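PDB 5I0Y: periplasmic protein-probably involved in high-affinity Fe2+ transport from Escherichia coli F11, which probably takes part in high-affinity Fe2+ transport in the periplasm, as a dimer that binds copper. Local coordinates for residues B[72-77]-B[103-108]; B[40-45]-B[147-152]; B[19-24]-B[110-115]; B[62-67]-B[96-101]. The protein carries 1 engineered substitution. All blocks are in the same frame, centred on the assembly; numbering follows the deposited sequence.

Contact 1: B[72-77]-B[103-108]; sequences YTLVNN and KMMGVG
The carboxamide of N76 reaches from the end of strand 69-76 to the loop that links strands 95-102 and 108-117, where ND2 donates to the backbone O of M105 at 2.9 Å. The bond is bent, 139° at the hydrogen, and ND2 stands above the carbonyl plane instead of lying in it. N76 CG is anti to the backbone N (chi1 177°), which carries the amide out toward residues 103-108, while OD1 turns back to T79 N in the turn after the strand. Asparagine suits this place because one short side chain serves two turns with a donor and an acceptor.

Beside this bond the packing is apolar. L74 CD2 lies 3.8 Å from M104 SD, the two side chains crossing at about a right angle. In one of its two conformers M105 brings CE to 3.8 Å from L74 CG, the two side chains running past each other in opposite directions, a contact that the second conformer makes less certain. Unbranched methionines can bend to fit a leucine. G106, at phi 91°, takes a backbone shape natural to glycine, and its O accepts from Y110 OH. The arrangement is that of a loop at one end of a beta sandwich.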
# COMPACT_ATOMS: atom_id res chain seq x y z
N TYR B 72 -12.38 8.39 -10.38
CA TYR B 72 -12.60 8.14 -11.80
C TYR B 72 -13.77 8.96 -12.34
O TYR B 72 -14.67 9.33 -11.60
CB TYR B 72 -12.83 6.63 -12.07
CG TYR B 72 -14.15 6.12 -11.53
CD1 TYR B 72 -15.33 6.26 -12.27
CD2 TYR B 72 -14.23 5.55 -10.26
CE1 TYR B 72 -16.54 5.81 -11.78
CE2 TYR B 72 -15.45 5.10 -9.76
CZ TYR B 72 -16.60 5.25 -10.53
OH TYR B 72 -17.84 4.84 -10.08
N THR B 73 -13.74 9.19 -13.65
CA THR B 73 -14.87 9.77 -14.37
C THR B 73 -15.12 8.85 -15.55
O THR B 73 -14.25 8.70 -16.40
CB THR B 73 -14.58 11.19 -14.86
OG1 THR B 73 -14.23 12.02 -13.74
CG2 THR B 73 -15.81 11.78 -15.56
N LEU B 74 -16.29 8.23 -15.57
CA LEU B 74 -16.65 7.24 -16.57
C LEU B 74 -17.74 7.82 -17.46
O LEU B 74 -18.72 8.35 -16.97
CB LEU B 74 -17.16 5.97 -15.87
CG LEU B 74 -17.61 4.77 -16.70
CD1 LEU B 74 -16.40 4.16 -17.42
CD2 LEU B 74 -18.32 3.74 -15.81
N VAL B 75 -17.54 7.70 -18.77
CA VAL B 75 -18.49 8.26 -19.73
C VAL B 75 -18.84 7.21 -20.76
O VAL B 75 -17.97 6.62 -21.39
CB VAL B 75 -17.93 9.54 -20.42
CG1 VAL B 75 -18.92 10.11 -21.44
CG2 VAL B 75 -17.54 10.61 -19.40
N ASN B 76 -20.14 6.95 -20.92
CA ASN B 76 -20.61 6.17 -22.04
C ASN B 76 -20.67 7.15 -23.22
O ASN B 76 -21.50 8.08 -23.23
CB ASN B 76 -21.97 5.53 -21.73
CG ASN B 76 -22.54 4.76 -22.90
OD1 ASN B 76 -22.38 5.17 -24.06
ND2 ASN B 76 -23.21 3.64 -22.62
N ASN B 77 -19.75 7.00 -24.16
CA ASN B 77 -19.64 7.92 -25.29
C ASN B 77 -20.81 7.84 -26.26
O ASN B 77 -21.07 8.79 -27.01
CB ASN B 77 -18.34 7.67 -26.06
CG ASN B 77 -17.11 8.16 -25.33
OD1 ASN B 77 -16.01 7.65 -25.57
ND2 ASN B 77 -17.27 9.15 -24.47
N LYS B 103 -21.81 0.17 -11.06
CA LYS B 103 -22.85 -0.14 -12.01
C LYS B 103 -22.47 0.57 -13.30
O LYS B 103 -22.19 1.76 -13.29
CB LYS B 103 -24.21 0.35 -11.49
CG LYS B 103 -25.40 -0.08 -12.33
CD LYS B 103 -26.68 0.57 -11.86
CE LYS B 103 -27.73 0.55 -12.96
NZ LYS B 103 -27.32 1.42 -14.10
N MET B 104 -22.40 -0.19 -14.39
CA MET B 104 -22.14 0.37 -15.71
C MET B 104 -23.38 1.07 -16.27
O MET B 104 -24.44 1.07 -15.64
CB MET B 104 -21.60 -0.71 -16.64
CG MET B 104 -20.19 -1.17 -16.27
SD MET B 104 -18.89 0.08 -16.46
CE MET B 104 -18.63 0.00 -18.23
N MET B 105 -23.24 1.67 -17.45
CA MET B 105 -24.30 2.46 -18.04
C MET B 105 -24.65 1.91 -19.42
O MET B 105 -24.79 2.65 -20.40
CB MET B 105 -23.86 3.93 -18.09
CG MET B 105 -23.43 4.44 -16.72
SD MET B 105 -22.86 6.14 -16.65
CE MET B 105 -21.15 6.01 -17.14
N GLY B 106 -24.78 0.59 -19.49
CA GLY B 106 -25.15 -0.10 -20.72
C GLY B 106 -23.98 -0.53 -21.57
O GLY B 106 -22.87 -0.02 -21.40
N VAL B 107 -24.22 -1.47 -22.47
CA VAL B 107 -23.22 -1.88 -23.46
C VAL B 107 -22.92 -0.69 -24.37
O VAL B 107 -23.83 0.08 -24.70
CB VAL B 107 -23.66 -3.13 -24.27
CG1 VAL B 107 -23.81 -4.34 -23.35
CG2 VAL B 107 -24.97 -2.90 -25.02
N GLY B 108 -21.66 -0.52 -24.74
CA GLY B 108 -21.26 0.61 -25.58
C GLY B 108 -19.79 1.00 -25.52
O GLY B 108 -18.98 0.32 -24.88

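Contact 2: B[40-45]-B[147-152]; sequences KADVHL and FKYVGL. With CU (copper (II) ion), chain D.
Y149 and V43 come at each other from opposite directions, and the tyrosine can be followed outward from its strand. Its CB leaves the end of strand 141-149 toward residues 40-45, and CG stands anti to the backbone N (chi1 174°), which swings the ring across to V43. The ring centre is covered on one face by G151 N of its own segment, 3.5 Å above the plane, where the chain folds back. Further out, CE1 is 3.7 Å from V43 CG1, which approaches obliquely, and CZ is a little farther from the same methyl. At the tip, OH meets carbon atoms across the contact, with D42 CB at 3.8 Å and V43 CG1 at 3.9 Å.

L152 adds a methyl at the edge of the patch. Its CD1 lies 3.6 Å from D42 O and 4.2 Å from V43 CG1. A branched valine presents a methyl to both partners, and the small, flexible G151 (phi 106°) lets the chain turn between Y149 and L152.

D42 and V43 form a classic beta bulge opposite I102, and D42 OD2 accepts from M104 N. The next residue, H44, points away from residues 147-152 and binds copper through NE2, together with M90, H97 and H127 of the second subunit, while its ND1 is hydrogen-bonded to N101 OD1. No hydrogen bond joins the two segments, so they are held by van der Waals contacts, some of them carbon against oxygen, and the polar and metal chemistry of residues 42-44 is directed elsewhere.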
# COMPACT_ATOMS: atom_id res chain seq x y z
N LYS B 40 -25.67 -5.55 -6.89
CA LYS B 40 -26.12 -4.28 -7.46
C LYS B 40 -25.12 -3.62 -8.41
O LYS B 40 -25.31 -2.47 -8.83
CB LYS B 40 -26.48 -3.28 -6.36
CG LYS B 40 -27.70 -3.66 -5.53
CD LYS B 40 -28.27 -2.46 -4.80
CE LYS B 40 -27.28 -1.90 -3.79
NZ LYS B 40 -27.67 -0.61 -3.16
N ALA B 41 -24.06 -4.36 -8.73
CA ALA B 41 -22.98 -3.88 -9.59
C ALA B 41 -22.91 -4.70 -10.87
O ALA B 41 -23.44 -5.81 -10.95
CB ALA B 41 -21.64 -3.98 -8.84
N ASP B 42 -22.23 -4.14 -11.88
CA ASP B 42 -21.98 -4.84 -13.13
C ASP B 42 -20.54 -5.32 -13.23
O ASP B 42 -20.27 -6.38 -13.78
CB ASP B 42 -22.31 -3.92 -14.31
CG ASP B 42 -23.79 -3.60 -14.40
OD1 ASP B 42 -24.62 -4.54 -14.29
OD2 ASP B 42 -24.13 -2.41 -14.56
N VAL B 43 -19.61 -4.52 -12.72
CA VAL B 43 -18.19 -4.88 -12.79
C VAL B 43 -17.50 -4.40 -11.51
O VAL B 43 -18.03 -3.55 -10.81
CB VAL B 43 -17.46 -4.28 -14.03
CG1 VAL B 43 -18.17 -4.61 -15.35
CG2 VAL B 43 -17.26 -2.76 -13.89
N HIS B 44 -16.34 -4.97 -11.24
CA HIS B 44 -15.35 -4.34 -10.37
C HIS B 44 -14.37 -3.67 -11.28
O HIS B 44 -13.76 -4.33 -12.13
CB HIS B 44 -14.64 -5.41 -9.53
CG HIS B 44 -13.85 -4.86 -8.35
ND1 HIS B 44 -14.43 -4.17 -7.33
CD2 HIS B 44 -12.50 -4.94 -8.04
CE1 HIS B 44 -13.48 -3.85 -6.42
NE2 HIS B 44 -12.30 -4.30 -6.87
N LEU B 45 -14.25 -2.35 -11.15
CA LEU B 45 -13.34 -1.56 -11.97
C LEU B 45 -12.08 -1.27 -11.18
O LEU B 45 -12.14 -0.94 -9.99
CB LEU B 45 -14.01 -0.25 -12.41
CG LEU B 45 -13.20 0.72 -13.29
CD1 LEU B 45 -12.93 0.13 -14.67
CD2 LEU B 45 -13.92 2.06 -13.39
N PHE B 147 -12.52 2.12 -24.29
CA PHE B 147 -12.79 0.70 -24.39
C PHE B 147 -14.23 0.45 -24.79
O PHE B 147 -15.10 1.29 -24.54
CB PHE B 147 -12.43 -0.04 -23.07
CG PHE B 147 -13.24 0.39 -21.86
CD1 PHE B 147 -14.20 -0.46 -21.33
CD2 PHE B 147 -13.01 1.61 -21.22
CE1 PHE B 147 -14.94 -0.09 -20.22
CE2 PHE B 147 -13.74 1.98 -20.11
CZ PHE B 147 -14.70 1.13 -19.60
N LYS B 148 -14.45 -0.71 -25.38
CA LYS B 148 -15.79 -1.18 -25.68
C LYS B 148 -16.25 -2.13 -24.58
O LYS B 148 -15.60 -3.14 -24.29
CB LYS B 148 -15.84 -1.85 -27.05
CG LYS B 148 -17.25 -2.03 -27.58
CD LYS B 148 -17.29 -2.99 -28.75
CE LYS B 148 -18.72 -3.34 -29.12
NZ LYS B 148 -18.85 -4.70 -29.73
N TYR B 149 -17.35 -1.78 -23.94
CA TYR B 149 -17.94 -2.61 -22.90
C TYR B 149 -19.15 -3.37 -23.46
O TYR B 149 -20.10 -2.74 -23.94
CB TYR B 149 -18.36 -1.76 -21.69
CG TYR B 149 -19.10 -2.55 -20.64
CD1 TYR B 149 -18.44 -3.51 -19.88
CD2 TYR B 149 -20.46 -2.34 -20.41
CE1 TYR B 149 -19.12 -4.24 -18.92
CE2 TYR B 149 -21.14 -3.06 -19.46
CZ TYR B 149 -20.47 -4.01 -18.72
OH TYR B 149 -21.16 -4.72 -17.79
N VAL B 150 -19.11 -4.69 -23.38
CA VAL B 150 -20.20 -5.53 -23.89
C VAL B 150 -20.87 -6.34 -22.79
O VAL B 150 -21.90 -6.98 -23.00
CB VAL B 150 -19.73 -6.45 -25.06
CG1 VAL B 150 -19.44 -5.62 -26.30
CG2 VAL B 150 -18.53 -7.30 -24.67
N GLY B 151 -20.28 -6.28 -21.60
CA GLY B 151 -20.70 -7.10 -20.49
C GLY B 151 -19.69 -8.21 -20.25
O GLY B 151 -18.64 -8.28 -20.91
N LEU B 152 -20.02 -9.08 -19.32
CA LEU B 152 -19.13 -10.16 -18.94
C LEU B 152 -19.74 -11.49 -19.35
O LEU B 152 -20.92 -11.56 -19.69
CB LEU B 152 -18.86 -10.13 -17.44
CG LEU B 152 -18.18 -8.86 -16.93
CD1 LEU B 152 -18.27 -8.82 -15.41
CD2 LEU B 152 -16.74 -8.79 -17.40
CU CU D . -10.78 -4.52 -5.51

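Contact 3: B[19-24]-B[110-115]; sequences LAAVYL and YKVTYH
The ring of Y114 meets strand 17-24 along its outer part. A20 O lies at the ring edge, near its plane, 4.2 Å from CE2, and the methyl of A21 comes in obliquely. Around the rest of the ring, F87 packs edge-to-face and Y145 meets it with its plane inclined. The touching atoms are concentrated at the phenol end: A21 CB is 3.7 Å from Y114 CE2 and 3.3 Å from Y114 OH, a close approach for a methyl. Y114 CG stands anti to the carbonyl carbon (chi1 -66°), from which the ring spans most of the distance to the opposing strand.

Strands 17-24 and 108-117 face each other across the interior of the beta sandwich and are not paired edge to edge. The axes of the two short segments pass 9.3 Å apart at their closest, with N-to-C directions 126° apart, and no hydrogen bond joins them. At that spacing the large and small residues complement each other. Alanine at position 21 is short enough to accept the tyrosine tip against its methyl, whereas a gap of this size is bridged by a long side chain from the other layer. V112, two residues before Y114, points the same way and brings CG1 to 4.4 Å from A21 CB, a looser touch that fills in beside the ring.

The hydroxyl of Y114, although pressed against a methyl, has a polar partner in the backbone O of Q46, the engineered residue, on strand 43-51 beside strand 17-24. A21 also packs on Y145, whose OH is hydrogen-bonded to L19 O.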
# COMPACT_ATOMS: atom_id res chain seq x y z
N LEU B 19 0.34 2.31 -15.94
CA LEU B 19 -0.99 2.47 -15.40
C LEU B 19 -1.99 1.88 -16.36
O LEU B 19 -2.08 2.33 -17.50
CB LEU B 19 -1.31 3.95 -15.16
CG LEU B 19 -0.26 4.71 -14.33
CD1 LEU B 19 0.70 5.51 -15.20
CD2 LEU B 19 -0.97 5.61 -13.35
N ALA B 20 -2.73 0.88 -15.90
CA ALA B 20 -3.74 0.22 -16.73
C ALA B 20 -5.09 0.24 -16.04
O ALA B 20 -5.17 0.21 -14.80
CB ALA B 20 -3.33 -1.22 -17.01
N ALA B 21 -6.16 0.32 -16.83
CA ALA B 21 -7.51 0.13 -16.33
C ALA B 21 -7.92 -1.29 -16.68
O ALA B 21 -7.65 -1.75 -17.79
CB ALA B 21 -8.44 1.15 -16.96
N VAL B 22 -8.55 -1.98 -15.74
CA VAL B 22 -9.07 -3.31 -16.01
C VAL B 22 -10.39 -3.46 -15.29
O VAL B 22 -10.72 -2.66 -14.42
CB VAL B 22 -8.11 -4.44 -15.58
CG1 VAL B 22 -6.83 -4.43 -16.41
CG2 VAL B 22 -7.79 -4.34 -14.10
N TYR B 23 -11.15 -4.47 -15.68
CA TYR B 23 -12.40 -4.77 -15.01
C TYR B 23 -12.63 -6.28 -14.94
O TYR B 23 -12.03 -7.06 -15.67
CB TYR B 23 -13.60 -4.03 -15.64
CG TYR B 23 -13.89 -4.42 -17.06
CD1 TYR B 23 -14.86 -5.37 -17.36
CD2 TYR B 23 -13.21 -3.83 -18.11
CE1 TYR B 23 -15.14 -5.73 -18.67
CE2 TYR B 23 -13.47 -4.17 -19.42
CZ TYR B 23 -14.44 -5.11 -19.70
OH TYR B 23 -14.68 -5.44 -21.02
N LEU B 24 -13.49 -6.67 -14.01
CA LEU B 24 -13.85 -8.08 -13.81
C LEU B 24 -15.25 -8.10 -13.21
O LEU B 24 -15.88 -7.05 -13.02
CB LEU B 24 -12.83 -8.79 -12.90
CG LEU B 24 -12.66 -8.19 -11.50
CD1 LEU B 24 -12.31 -9.27 -10.48
CD2 LEU B 24 -11.60 -7.10 -11.49
N TYR B 110 -16.94 3.38 -24.22
CA TYR B 110 -16.68 4.17 -23.03
C TYR B 110 -15.34 4.90 -23.01
O TYR B 110 -14.37 4.46 -23.65
CB TYR B 110 -16.69 3.23 -21.82
CG TYR B 110 -18.05 2.88 -21.31
CD1 TYR B 110 -18.61 3.55 -20.24
CD2 TYR B 110 -18.76 1.83 -21.90
CE1 TYR B 110 -19.86 3.21 -19.76
CE2 TYR B 110 -20.03 1.50 -21.45
CZ TYR B 110 -20.56 2.18 -20.37
OH TYR B 110 -21.81 1.84 -19.89
N LYS B 111 -15.32 6.01 -22.29
CA LYS B 111 -14.10 6.67 -21.87
C LYS B 111 -14.04 6.54 -20.36
O LYS B 111 -15.08 6.62 -19.70
CB LYS B 111 -14.14 8.16 -22.24
CG LYS B 111 -13.12 8.99 -21.47
CD LYS B 111 -13.10 10.46 -21.89
CE LYS B 111 -11.71 11.03 -21.67
NZ LYS B 111 -11.68 12.48 -21.34
N VAL B 112 -12.86 6.30 -19.80
CA VAL B 112 -12.67 6.44 -18.36
C VAL B 112 -11.38 7.21 -18.11
O VAL B 112 -10.36 6.97 -18.75
CB VAL B 112 -12.76 5.11 -17.58
CG1 VAL B 112 -11.57 4.17 -17.85
CG2 VAL B 112 -12.94 5.37 -16.09
N THR B 113 -11.48 8.16 -17.18
CA THR B 113 -10.33 8.92 -16.73
C THR B 113 -10.10 8.65 -15.25
O THR B 113 -11.02 8.71 -14.45
CB THR B 113 -10.51 10.42 -17.01
OG1 THR B 113 -10.66 10.60 -18.42
CG2 THR B 113 -9.28 11.25 -16.55
N TYR B 114 -8.85 8.32 -14.92
CA TYR B 114 -8.44 8.18 -13.53
C TYR B 114 -7.71 9.44 -13.10
O TYR B 114 -6.82 9.90 -13.80
CB TYR B 114 -7.55 6.95 -13.33
CG TYR B 114 -8.21 5.61 -13.56
CD1 TYR B 114 -9.61 5.47 -13.58
CD2 TYR B 114 -7.43 4.46 -13.70
CE1 TYR B 114 -10.20 4.23 -13.79
CE2 TYR B 114 -8.02 3.22 -13.89
CZ TYR B 114 -9.40 3.11 -13.94
OH TYR B 114 -10.01 1.88 -14.10
N HIS B 115 -8.11 9.99 -11.96
CA HIS B 115 -7.50 11.20 -11.36
C HIS B 115 -6.64 10.76 -10.22
O HIS B 115 -7.15 10.26 -9.22
CB HIS B 115 -8.59 12.15 -10.87
CG HIS B 115 -9.72 12.35 -11.85
ND1 HIS B 115 -9.55 13.03 -13.02
CD2 HIS B 115 -11.05 11.95 -11.83
CE1 HIS B 115 -10.71 13.06 -13.69
NE2 HIS B 115 -11.64 12.40 -12.97

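Contact 4: B[62-67]-B[96-101]; sequences GEWIPY and PHYGAN. With CU (copper (II) ion), chain D.
Carbon packing comes first, with the indole of W64 lying between P96 and Y98. P96 CB forms a CH-pi contact with one face of the W64 six-membered ring, 3.5 Å from its centroid and only 8° off the normal. On the opposite face is the hydroxyl end of Y98; the two rings, inclined by 30°, are slid apart with centroids 4.9 Å away, so that W64 CZ2 sits above the rim of the tyrosine at 3.4 Å from CZ. A chi1 of -170°, with CG anti to the backbone N, swings the indole into this slot. Proline offers polarised C-H groups, and tryptophan a broad face to receive them.

Hydrogen bonding is handled by Y98 OH, which donates to I65 O at 2.6 Å, in the carbonyl plane and on a lone pair. The same oxygen is also hydrogen-bonded to L68 N.

Metal binding falls to H97, directed away from the loop, its NE2 on the copper with H44, M90 and H127 of the second subunit. In the same loop as W64, Y67 stacks on Y67 of the second subunit. With its proton given to I65 O and its oxygen bonded to L68 N, the buried phenol fixes the loop's backbone beside a copper-binding strand.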
# COMPACT_ATOMS: atom_id res chain seq x y z
N GLY B 62 8.07 -3.12 -11.54
CA GLY B 62 7.06 -4.13 -11.23
C GLY B 62 6.39 -3.98 -9.87
O GLY B 62 5.36 -4.62 -9.62
N GLU B 63 6.96 -3.16 -8.99
CA GLU B 63 6.39 -3.01 -7.66
C GLU B 63 5.13 -2.17 -7.65
O GLU B 63 5.04 -1.17 -8.34
CB GLU B 63 7.46 -2.45 -6.72
CG GLU B 63 8.56 -3.47 -6.43
CD GLU B 63 9.79 -2.90 -5.75
OE1 GLU B 63 10.82 -3.62 -5.75
OE2 GLU B 63 9.71 -1.75 -5.22
N TRP B 64 4.16 -2.60 -6.87
CA TRP B 64 2.94 -1.84 -6.70
C TRP B 64 3.23 -0.46 -6.14
O TRP B 64 4.14 -0.27 -5.34
CB TRP B 64 2.02 -2.58 -5.75
CG TRP B 64 0.64 -2.01 -5.68
CD1 TRP B 64 -0.21 -1.72 -6.74
CD2 TRP B 64 -0.09 -1.62 -4.48
NE1 TRP B 64 -1.39 -1.21 -6.30
CE2 TRP B 64 -1.39 -1.12 -4.95
CE3 TRP B 64 0.17 -1.65 -3.12
CZ2 TRP B 64 -2.38 -0.69 -4.07
CZ3 TRP B 64 -0.83 -1.19 -2.24
CH2 TRP B 64 -2.06 -0.72 -2.71
N ILE B 65 2.47 0.53 -6.59
CA ILE B 65 2.63 1.86 -6.00
C ILE B 65 1.52 2.02 -4.95
O ILE B 65 0.35 2.11 -5.31
CB ILE B 65 2.52 2.97 -7.06
CG1 ILE B 65 3.54 2.76 -8.21
CG2 ILE B 65 2.69 4.33 -6.39
CD1 ILE B 65 5.01 2.80 -7.82
N PRO B 66 1.89 2.05 -3.66
CA PRO B 66 0.91 2.12 -2.57
C PRO B 66 0.55 3.55 -2.19
O PRO B 66 1.23 4.49 -2.64
CB PRO B 66 1.66 1.45 -1.41
CG PRO B 66 3.08 1.92 -1.60
CD PRO B 66 3.27 2.01 -3.12
N TYR B 67 -0.51 3.71 -1.42
CA TYR B 67 -0.91 5.01 -0.83
C TYR B 67 -1.37 6.04 -1.86
O TYR B 67 -1.39 7.24 -1.56
CB TYR B 67 0.18 5.59 0.10
CG TYR B 67 0.38 4.70 1.29
CD1 TYR B 67 -0.42 4.83 2.42
CD2 TYR B 67 1.36 3.72 1.27
CE1 TYR B 67 -0.23 3.99 3.53
CE2 TYR B 67 1.55 2.88 2.36
CZ TYR B 67 0.76 3.02 3.46
OH TYR B 67 0.99 2.17 4.52
N PRO B 96 -2.26 -6.57 -4.51
CA PRO B 96 -2.98 -5.32 -4.22
C PRO B 96 -3.34 -4.54 -5.47
O PRO B 96 -2.67 -4.67 -6.50
CB PRO B 96 -1.94 -4.53 -3.40
CG PRO B 96 -0.62 -5.06 -3.85
CD PRO B 96 -0.84 -6.53 -4.12
N HIS B 97 -4.38 -3.73 -5.38
CA HIS B 97 -4.80 -2.85 -6.49
C HIS B 97 -5.63 -1.73 -5.93
O HIS B 97 -5.80 -1.63 -4.70
CB HIS B 97 -5.55 -3.66 -7.57
CG HIS B 97 -6.86 -4.23 -7.08
ND1 HIS B 97 -7.05 -5.56 -6.87
CD2 HIS B 97 -8.03 -3.60 -6.71
CE1 HIS B 97 -8.30 -5.74 -6.40
NE2 HIS B 97 -8.90 -4.56 -6.29
N TYR B 98 -6.12 -0.85 -6.81
CA TYR B 98 -7.16 0.12 -6.42
C TYR B 98 -8.42 -0.18 -7.19
O TYR B 98 -8.35 -0.48 -8.37
CB TYR B 98 -6.71 1.57 -6.69
CG TYR B 98 -5.41 1.92 -6.00
CD1 TYR B 98 -5.42 2.42 -4.69
CD2 TYR B 98 -4.20 1.73 -6.64
CE1 TYR B 98 -4.23 2.74 -4.05
CE2 TYR B 98 -2.99 2.04 -6.01
CZ TYR B 98 -3.02 2.54 -4.71
OH TYR B 98 -1.82 2.84 -4.09
N GLY B 99 -9.58 -0.11 -6.55
CA GLY B 99 -10.79 -0.43 -7.29
C GLY B 99 -12.08 -0.17 -6.57
O GLY B 99 -12.08 0.36 -5.46
N ALA B 100 -13.18 -0.51 -7.24
CA ALA B 100 -14.54 -0.35 -6.69
C ALA B 100 -15.52 -1.11 -7.55
O ALA B 100 -15.39 -1.16 -8.77
CB ALA B 100 -14.96 1.12 -6.63
N ASN B 101 -16.51 -1.73 -6.91
CA ASN B 101 -17.69 -2.21 -7.64
C ASN B 101 -18.44 -1.01 -8.19
O ASN B 101 -18.64 -0.01 -7.48
CB ASN B 101 -18.64 -2.97 -6.72
CG ASN B 101 -18.18 -4.38 -6.42
OD1 ASN B 101 -17.23 -4.93 -7.01
ND2 ASN B 101 -18.91 -5.02 -5.50
CU CU D . -10.78 -4.52 -5.51

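Along the chain the first segments come in the order contact 3, contact 2, contact 4, contact 1, and strands of all four belong to one antiparallel sheet that folds into the sandwich. Contacts 1 and 2 lie close together, centres 9 Å apart, at one end, joined by G108 O to Y149 N. Contact 3 is central, 11 Å from each of them and 13 Å from contact 4. Contacts 1 and 4 are 22 Å apart. Strands 43-51 and 95-102 are neighbours, so contacts 2 and 4 supply H44 and H97 to the same copper. The copper site and the loop end thus lie on one sheet, and the second subunit completes the metal site.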